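Local coordinates for protein probable flavin reductase (Sinorhizobium meliloti, PDB 3RH7) that binds FMN and probably acts as a flavin reductase, using NADPH to reduce riboflavin, at residues 161-166 with 293-297; 237-241 with 286-290; 190-194 with 257-261. One frame throughout, in Å; residues are numbered along the deposited sequence.

From the N terminus, residues 161-166 form a tight hairpin within the flavin reductase like region, and 190-194 end a strand of the four-stranded mixed sheet. Interaction 3 closes a loop from there to 257-261, where the neighbouring parallel strand runs out. Interaction 2 starts inside that loop, at 237-241, and ends past it, at 286-290, so the two cross; it lays helix 281-292 against the same sheet. Interaction 1 brings the segment after this helix, 293-297, back to the hairpin beside FMN and encloses both other contacts. R289 and E293, joined by a salt bridge, link interactions 1 and 2.

Interaction 1 of 3, residues 161-166 with 293-297; sequences YARGGY and ESSIG. With FMN (flavin mononucleotide), chain G.
E293 meets Y166 carboxylate first: its OE2 lies near the plane of the tyrosine ring, at the edge, 3.4 Å from Y166 CD2, and the two planes stand nearly perpendicular at 86°. The polar ends of both have other partners, OE2 in a salt bridge with R289 and Y166 OH hydrogen-bonded to N96 and S95, so a charged and a hydroxylated residue can both be buried here. At G165 a beta carbon would point toward the E293 carboxylate and would probably crowd OE1, so glycine fits.

The tight part lies toward FMN. Y161 turns its ring so that the flavin methyl C7M sits over its centre, 3.6 Å above the plane, while its CE1 carbon lies over the face of Y166. CG is set opposite the backbone N (chi1 -153°), which brings the hydroxyl end to the second segment, with Y161 CZ 4.2 Å from I296 CD1. That same CD1 methyl of I296 reaches the other flavin methyl, C8M, as well as the Y161 hydroxyl. G297, whose backbone angles favour glycine, passes close to the ring, CA being 3.5 Å from FMN C8.

The other side is looser, with S295 exposed at the bend of 293-297. Separately, the hairpin's two-residue turn, closed by A162 N to G165 O at 2.9 Å, sends R163 to N153 of the second subunit.

Y161, I296 and G297 thus border the dimethylbenzene end of the flavin, which is probably held here mainly by shape and dispersion, whereas backbone groups such as A99 O and N50 N hydrogen-bond to FMN.

Interaction 2 of 3, residues 237-241 with 286-290; sequences LYSVY and IINRF
The guanidinium of R289 lies flat on one face of the Y238 ring, the planes only 13° apart and R289 CZ 3.8 Å from the ring centroid, a stacked cation-pi pair. The overlap is offset toward the rim, with R289 NE 3.6 Å from Y238 CZ. I286 approaches the same ring obliquely, its CG2 branch 3.9 Å from Y238 CE2, and its CD1 also meets the Y241 ring obliquely.

R289 also donates from NH1 to the carbonyl O of Y238 at 2.8 Å. This bond is bent, and the donor stands above the carbonyl plane. Leaving its backbone on the side away from N (chi1 -163°) and bending at chi3, the arginine runs along the tyrosine in the opposite direction, so one residue both covers the ring and hydrogen-bonds to the carbonyl of the same tyrosine. NE makes a salt bridge with E293, which probably helps fix the guanidinium's rotation.

Y238 and S239 both pair with V252, a classic beta bulge. Strand 237-241 and helix 286-290 run nearly antiparallel, at 152° with axes 10.7 Å apart. The helix covers one side of the mixed sheet, where I286 and F290 also pack on V189; L237 and V240 meet helix 169-181.

Interaction 3 of 3, residues 190-194 with 257-261; sequences LEQQG and ASDGA
Q192 and A257 carry this contact, by polar and apolar means respectively, together with one backbone bond. That bond runs from A257 N to E191 O at 2.9 Å and is nearly straight, 168° at the hydrogen. Because E191 is also bonded through its backbone to A255, the single residue joins two positions of the neighbouring strand, the usual pattern of parallel pairing.

Both clear side-chain hydrogen bonds come from one amide. The Q192 side chain is stretched out from the start, with N and CG trans about the first bond (chi1 -162°) and the rest extended, so NE2 reaches over to the departing chain and donates twice: to S258 O at 2.8 Å and to G260 O, also at 2.8 Å. Both acceptors lie close to the amide plane, and the bond to G260 O falls on a lone pair. Glutamine fits because its primary amide supplies two N-H groups on an arm long enough to cross. With an alanine here, the carbonyls of S258 and G260 would probably lose the donor they share, and the loop they belong to would be likely to move more freely.

The apolar contact is small. L190 lays its CD1 methyl 3.9 Å from A257 CB; F267 of strand 266-268 touches both residues as well. Alanine suits this spot, since its one methyl can face the leucine beside the paired backbones. At G260 the chain adopts a conformation in which a beta carbon would press on the preceding carbonyl O, so glycine suits it.

Away from FMN, at the surface, this is the end of two adjacent parallel strands, 184-191 and 249-257, where the chains part, in a mixed sheet consistent with a Nudix-like fold.

Interaction 1 of 3, residues 161-166 with 293-297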
loop_
_atom_site.group_PDB
_atom_site.type_symbol
_atom_site.label_atom_id
_atom_site.label_comp_id
_atom_site.label_asym_id
_atom_site.label_seq_id
_atom_site.Cartn_x
_atom_site.Cartn_y
_atom_site.Cartn_z
ATOM N N TYR A 161 -0.223 4.053 -3.653
ATOM C CA TYR A 161 1.033 4.658 -4.089
ATOM C C TYR A 161 2.156 3.944 -3.425
ATOM O O TYR A 161 2.218 3.951 -2.195
ATOM C CB TYR A 161 1.116 6.162 -3.741
ATOM C CG TYR A 161 2.012 6.976 -4.657
ATOM C CD1 TYR A 161 1.595 7.330 -5.941
ATOM C CD2 TYR A 161 3.241 7.461 -4.218
ATOM C CE1 TYR A 161 2.375 8.152 -6.764
ATOM C CE2 TYR A 161 4.038 8.276 -5.039
ATOM C CZ TYR A 161 3.590 8.637 -6.306
ATOM O OH TYR A 161 4.344 9.420 -7.160
ATOM N N ALA A 162 3.023 3.288 -4.196
ATOM C CA ALA A 162 4.232 2.663 -3.624
ATOM C C ALA A 162 5.378 3.000 -4.488
ATOM O O ALA A 162 5.244 2.970 -5.727
ATOM C CB ALA A 162 4.109 1.160 -3.485
ATOM N N ARG A 163 6.504 3.345 -3.841
ATOM C CA ARG A 163 7.767 3.703 -4.488
ATOM C C ARG A 163 7.505 4.809 -5.529
ATOM O O ARG A 163 6.982 5.857 -5.179
ATOM C CB ARG A 163 8.477 2.462 -5.068
ATOM C CG ARG A 163 8.809 1.447 -3.985
ATOM C CD ARG A 163 9.922 0.491 -4.332
ATOM N NE ARG A 163 11.079 0.668 -3.442
ATOM C CZ ARG A 163 11.300 -0.046 -2.348
ATOM N NH1 ARG A 163 10.428 -0.966 -1.960
ATOM N NH2 ARG A 163 12.386 0.160 -1.633
ATOM N N GLY A 164 7.806 4.575 -6.777
ATOM C CA GLY A 164 7.508 5.603 -7.763
ATOM C C GLY A 164 6.026 5.996 -7.886
ATOM O O GLY A 164 5.665 7.151 -7.617
ATOM N N GLY A 165 5.169 5.038 -8.284
ATOM C CA GLY A 165 3.770 5.343 -8.529
ATOM C C GLY A 165 2.667 4.479 -7.956
ATOM O O GLY A 165 2.855 3.692 -7.019
ATOM N N TYR A 166 1.484 4.698 -8.518
ATOM C CA TYR A 166 0.244 4.048 -8.159
ATOM C C TYR A 166 0.181 2.574 -8.520
ATOM O O TYR A 166 0.671 2.131 -9.572
ATOM C CB TYR A 166 -0.933 4.728 -8.870
ATOM C CG TYR A 166 -0.985 6.229 -8.766
ATOM C CD1 TYR A 166 -1.425 6.848 -7.597
ATOM C CD2 TYR A 166 -0.699 7.032 -9.865
ATOM C CE1 TYR A 166 -1.505 8.233 -7.497
ATOM C CE2 TYR A 166 -0.796 8.419 -9.785
ATOM C CZ TYR A 166 -1.190 9.015 -8.592
ATOM O OH TYR A 166 -1.268 10.375 -8.470
ATOM N N GLU A 293 4.137 11.547 -13.069
ATOM C CA GLU A 293 4.203 10.900 -11.749
ATOM C C GLU A 293 5.597 11.146 -11.073
ATOM O O GLU A 293 5.838 10.727 -9.911
ATOM C CB GLU A 293 3.860 9.401 -11.873
ATOM C CG GLU A 293 2.427 9.183 -12.353
ATOM C CD GLU A 293 1.850 7.776 -12.445
ATOM O OE1 GLU A 293 2.536 6.793 -12.058
ATOM O OE2 GLU A 293 0.682 7.672 -12.898
ATOM N N SER A 294 6.498 11.863 -11.842
ATOM C CA SER A 294 7.861 12.336 -11.510
ATOM C C SER A 294 7.814 13.787 -11.067
ATOM O O SER A 294 8.628 14.182 -10.238
ATOM C CB SER A 294 8.818 12.201 -12.701
ATOM O OG SER A 294 9.392 10.910 -12.836
ATOM N N SER A 295 6.876 14.587 -11.647
ATOM C CA SER A 295 6.629 16.011 -11.334
ATOM C C SER A 295 5.692 16.138 -10.114
ATOM O O SER A 295 5.391 17.261 -9.688
ATOM C CB SER A 295 6.049 16.759 -12.544
ATOM O OG SER A 295 4.642 16.646 -12.733
ATOM N N ILE A 296 5.236 14.978 -9.553
ATOM C CA ILE A 296 4.368 14.926 -8.377
ATOM C C ILE A 296 4.956 13.968 -7.305
ATOM O O ILE A 296 5.908 13.205 -7.557
ATOM C CB ILE A 296 2.870 14.602 -8.728
ATOM C CG1 ILE A 296 2.668 13.238 -9.462
ATOM C CG2 ILE A 296 2.210 15.771 -9.490
ATOM C CD1 ILE A 296 2.404 11.991 -8.613
ATOM N N GLY A 297 4.343 14.044 -6.129
ATOM C CA GLY A 297 4.700 13.288 -4.943
ATOM C C GLY A 297 5.030 14.238 -3.802
ATOM O O GLY A 297 5.218 15.448 -4.021
HETATM N N1 FMN G . 1.910 17.465 -0.136
HETATM C C2 FMN G . 1.916 17.699 1.230
HETATM O O2 FMN G . 2.040 18.861 1.656
HETATM N N3 FMN G . 1.705 16.628 2.093
HETATM C C4 FMN G . 1.553 15.277 1.733
HETATM O O4 FMN G . 1.357 14.341 2.515
HETATM C C4A FMN G . 1.621 15.024 0.224
HETATM N N5 FMN G . 1.482 13.790 -0.231
HETATM C C5A FMN G . 1.435 13.577 -1.632
HETATM C C6 FMN G . 1.254 12.215 -2.056
HETATM C C7 FMN G . 1.133 11.866 -3.432
HETATM C C7M FMN G . 0.930 10.434 -3.833
HETATM C C8 FMN G . 1.217 12.907 -4.386
HETATM C C8M FMN G . 1.102 12.584 -5.821
HETATM C C9 FMN G . 1.422 14.282 -3.994
HETATM C C9A FMN G . 1.551 14.675 -2.612
HETATM N N10 FMN G . 1.734 16.046 -2.139
HETATM C C10 FMN G . 1.771 16.261 -0.714
HETATM C "C1'" FMN G . 1.857 17.192 -3.123
HETATM C "C2'" FMN G . 0.636 18.208 -3.011
HETATM O "O2'" FMN G . -0.665 17.677 -3.272
HETATM C "C3'" FMN G . 0.659 19.588 -3.724
HETATM O "O3'" FMN G . 1.591 19.691 -4.815
HETATM C "C4'" FMN G . 0.615 20.827 -2.773
HETATM O "O4'" FMN G . 1.260 20.690 -1.456
HETATM C "C5'" FMN G . -0.822 21.277 -2.643
HETATM O "O5'" FMN G . -0.929 22.290 -3.629
HETATM P P FMN G . -0.860 23.853 -3.123
HETATM O O1P FMN G . -1.672 23.689 -1.758
HETATM O O2P FMN G . -1.566 24.759 -4.199
HETATM O O3P FMN G . 0.594 24.385 -3.067
#

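Interaction 2 of 3, residues 237-241 with 286-290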
loop_
_atom_site.group_PDB
_atom_site.type_symbol
_atom_site.label_atom_id
_atom_site.label_comp_id
_atom_site.label_asym_id
_atom_site.label_seq_id
_atom_site.Cartn_x
_atom_site.Cartn_y
_atom_site.Cartn_z
ATOM N N LEU A 237 2.364 -3.849 -10.632
ATOM C CA LEU A 237 1.921 -3.699 -12.013
ATOM C C LEU A 237 1.688 -2.218 -12.303
ATOM O O LEU A 237 1.102 -1.491 -11.483
ATOM C CB LEU A 237 0.641 -4.510 -12.258
ATOM C CG LEU A 237 0.824 -6.000 -12.371
ATOM C CD1 LEU A 237 -0.487 -6.694 -12.320
ATOM C CD2 LEU A 237 1.511 -6.353 -13.649
ATOM N N TYR A 238 2.220 -1.762 -13.431
ATOM C CA TYR A 238 2.093 -0.369 -13.830
ATOM C C TYR A 238 0.862 -0.166 -14.711
ATOM O O TYR A 238 0.058 0.733 -14.468
ATOM C CB TYR A 238 3.357 0.049 -14.560
ATOM C CG TYR A 238 3.554 1.533 -14.683
ATOM C CD1 TYR A 238 4.168 2.257 -13.667
ATOM C CD2 TYR A 238 3.259 2.195 -15.866
ATOM C CE1 TYR A 238 4.441 3.613 -13.809
ATOM C CE2 TYR A 238 3.529 3.552 -16.021
ATOM C CZ TYR A 238 4.118 4.256 -14.986
ATOM O OH TYR A 238 4.377 5.598 -15.107
ATOM N N SER A 239 0.704 -1.036 -15.708
ATOM C CA SER A 239 -0.367 -0.949 -16.684
ATOM C C SER A 239 -0.623 -2.305 -17.381
ATOM O O SER A 239 0.316 -3.049 -17.652
ATOM C CB SER A 239 0.024 0.109 -17.716
ATOM O OG SER A 239 -0.858 0.144 -18.821
ATOM N N VAL A 240 -1.877 -2.609 -17.670
ATOM C CA VAL A 240 -2.244 -3.817 -18.420
ATOM C C VAL A 240 -3.174 -3.351 -19.525
ATOM O O VAL A 240 -4.198 -2.740 -19.218
ATOM C CB VAL A 240 -2.866 -4.960 -17.590
ATOM C CG1 VAL A 240 -3.244 -6.117 -18.495
ATOM C CG2 VAL A 240 -1.917 -5.426 -16.491
ATOM N N TYR A 241 -2.805 -3.591 -20.798
ATOM C CA TYR A 241 -3.572 -3.115 -21.932
ATOM C C TYR A 241 -3.375 -3.977 -23.196
ATOM O O TYR A 241 -2.483 -4.800 -23.239
ATOM C CB TYR A 241 -3.163 -1.657 -22.225
ATOM C CG TYR A 241 -1.752 -1.467 -22.735
ATOM C CD1 TYR A 241 -1.475 -1.463 -24.101
ATOM C CD2 TYR A 241 -0.701 -1.229 -21.858
ATOM C CE1 TYR A 241 -0.178 -1.269 -24.582
ATOM C CE2 TYR A 241 0.605 -1.039 -22.324
ATOM C CZ TYR A 241 0.861 -1.050 -23.689
ATOM O OH TYR A 241 2.137 -0.858 -24.175
ATOM N N ILE A 286 3.029 5.832 -21.709
ATOM C CA ILE A 286 3.644 5.333 -20.482
ATOM C C ILE A 286 4.706 6.310 -20.003
ATOM O O ILE A 286 4.738 6.626 -18.820
ATOM C CB ILE A 286 4.194 3.902 -20.688
ATOM C CG1 ILE A 286 3.034 2.886 -20.808
ATOM C CG2 ILE A 286 5.081 3.505 -19.551
ATOM C CD1 ILE A 286 3.314 1.688 -21.674
ATOM N N ILE A 287 5.559 6.802 -20.916
ATOM C CA ILE A 287 6.624 7.773 -20.594
ATOM C C ILE A 287 5.984 9.085 -20.102
ATOM O O ILE A 287 6.422 9.598 -19.063
ATOM C CB ILE A 287 7.589 7.981 -21.795
ATOM C CG1 ILE A 287 8.390 6.691 -22.090
ATOM C CG2 ILE A 287 8.511 9.169 -21.597
ATOM C CD1 ILE A 287 9.179 6.009 -20.876
ATOM N N ASN A 288 4.904 9.575 -20.802
ATOM C CA ASN A 288 4.154 10.772 -20.399
ATOM C C ASN A 288 3.701 10.619 -18.937
ATOM O O ASN A 288 3.892 11.525 -18.119
ATOM C CB ASN A 288 2.950 10.995 -21.306
ATOM C CG ASN A 288 3.233 11.465 -22.713
ATOM O OD1 ASN A 288 4.200 12.199 -22.990
ATOM N ND2 ASN A 288 2.331 11.100 -23.628
ATOM N N ARG A 289 3.153 9.435 -18.608
ATOM C CA ARG A 289 2.697 9.077 -17.275
ATOM C C ARG A 289 3.876 9.080 -16.294
ATOM O O ARG A 289 3.737 9.605 -15.198
ATOM C CB ARG A 289 2.019 7.698 -17.314
ATOM C CG ARG A 289 1.173 7.402 -16.109
ATOM C CD ARG A 289 0.724 5.972 -16.074
ATOM N NE ARG A 289 0.766 5.459 -14.711
ATOM C CZ ARG A 289 0.324 4.260 -14.338
ATOM N NH1 ARG A 289 -0.255 3.460 -15.215
ATOM N NH2 ARG A 289 0.461 3.855 -13.081
ATOM N N PHE A 290 5.029 8.511 -16.689
ATOM C CA PHE A 290 6.221 8.449 -15.844
ATOM C C PHE A 290 6.691 9.858 -15.474
ATOM O O PHE A 290 6.944 10.100 -14.294
ATOM C CB PHE A 290 7.358 7.660 -16.537
ATOM C CG PHE A 290 8.760 7.959 -16.043
ATOM C CD1 PHE A 290 9.243 7.377 -14.876
ATOM C CD2 PHE A 290 9.595 8.825 -16.744
ATOM C CE1 PHE A 290 10.534 7.659 -14.419
ATOM C CE2 PHE A 290 10.878 9.114 -16.279
ATOM C CZ PHE A 290 11.340 8.524 -15.128
#

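Interaction 3 of 3, residues 190-194 with 257-261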
loop_
_atom_site.group_PDB
_atom_site.type_symbol
_atom_site.label_atom_id
_atom_site.label_comp_id
_atom_site.label_asym_id
_atom_site.label_seq_id
_atom_site.Cartn_x
_atom_site.Cartn_y
_atom_site.Cartn_z
ATOM N N LEU A 190 11.588 0.776 -15.780
ATOM C CA LEU A 190 12.765 0.484 -14.968
ATOM C C LEU A 190 13.492 1.770 -14.610
ATOM O O LEU A 190 14.054 2.428 -15.493
ATOM C CB LEU A 190 13.679 -0.483 -15.741
ATOM C CG LEU A 190 14.934 -0.992 -15.052
ATOM C CD1 LEU A 190 14.616 -2.005 -13.968
ATOM C CD2 LEU A 190 15.836 -1.638 -16.041
ATOM N N GLU A 191 13.483 2.119 -13.318
ATOM C CA GLU A 191 14.088 3.348 -12.832
ATOM C C GLU A 191 15.478 3.157 -12.190
ATOM O O GLU A 191 15.672 2.209 -11.429
ATOM C CB GLU A 191 13.159 4.019 -11.820
ATOM C CG GLU A 191 11.958 4.702 -12.444
ATOM C CD GLU A 191 11.013 5.388 -11.478
ATOM O OE1 GLU A 191 11.483 5.854 -10.412
ATOM O OE2 GLU A 191 9.810 5.500 -11.812
ATOM N N GLN A 192 16.433 4.065 -12.493
ATOM C CA GLN A 192 17.739 4.047 -11.863
ATOM C C GLN A 192 17.688 5.079 -10.762
ATOM O O GLN A 192 17.415 4.702 -9.593
ATOM C CB GLN A 192 18.900 4.275 -12.817
ATOM C CG GLN A 192 20.177 3.808 -12.160
ATOM C CD GLN A 192 21.252 3.481 -13.134
ATOM O OE1 GLN A 192 21.623 4.300 -13.999
ATOM N NE2 GLN A 192 21.834 2.305 -12.945
ATOM N N GLN A 193 17.871 6.377 -11.106
ATOM C CA GLN A 193 17.663 7.340 -10.051
ATOM C C GLN A 193 16.248 7.781 -10.236
ATOM O O GLN A 193 15.301 7.131 -9.712
ATOM C CB GLN A 193 18.685 8.457 -10.046
ATOM C CG GLN A 193 20.041 8.017 -9.466
ATOM C CD GLN A 193 19.948 7.218 -8.180
ATOM O OE1 GLN A 193 20.334 6.044 -8.149
ATOM N NE2 GLN A 193 19.439 7.833 -7.100
ATOM N N GLY A 194 16.085 8.779 -11.080
ATOM C CA GLY A 194 14.764 9.232 -11.459
ATOM C C GLY A 194 14.682 9.033 -12.932
ATOM O O GLY A 194 13.850 9.669 -13.580
ATOM N N ALA A 257 16.362 -0.558 -10.917
ATOM C CA ALA A 257 17.681 -1.045 -11.274
ATOM C C ALA A 257 18.722 -0.556 -10.277
ATOM O O ALA A 257 18.607 0.559 -9.731
ATOM C CB ALA A 257 18.048 -0.605 -12.674
ATOM N N SER A 258 19.751 -1.398 -10.050
ATOM C CA SER A 258 20.865 -1.073 -9.174
ATOM C C SER A 258 21.720 0.012 -9.850
ATOM O O SER A 258 21.467 0.360 -11.011
ATOM C CB SER A 258 21.668 -2.330 -8.863
ATOM O OG SER A 258 22.145 -2.934 -10.050
ATOM N N ASP A 259 22.689 0.587 -9.131
ATOM C CA ASP A 259 23.501 1.645 -9.725
ATOM C C ASP A 259 24.506 1.076 -10.732
ATOM O O ASP A 259 24.865 -0.113 -10.658
ATOM C CB ASP A 259 24.199 2.462 -8.643
ATOM C CG ASP A 259 23.254 3.270 -7.785
ATOM O OD1 ASP A 259 22.159 3.650 -8.287
ATOM O OD2 ASP A 259 23.614 3.559 -6.630
ATOM N N GLY A 260 24.870 1.918 -11.703
ATOM C CA GLY A 260 25.819 1.579 -12.752
ATOM C C GLY A 260 25.340 1.790 -14.172
ATOM O O GLY A 260 24.143 1.932 -14.432
ATOM N N ALA A 261 26.281 1.781 -15.107
ATOM C CA ALA A 261 25.972 1.927 -16.520
ATOM C C ALA A 261 25.455 0.614 -17.090
ATOM O O ALA A 261 26.110 -0.425 -16.910
ATOM C CB ALA A 261 27.201 2.382 -17.284
#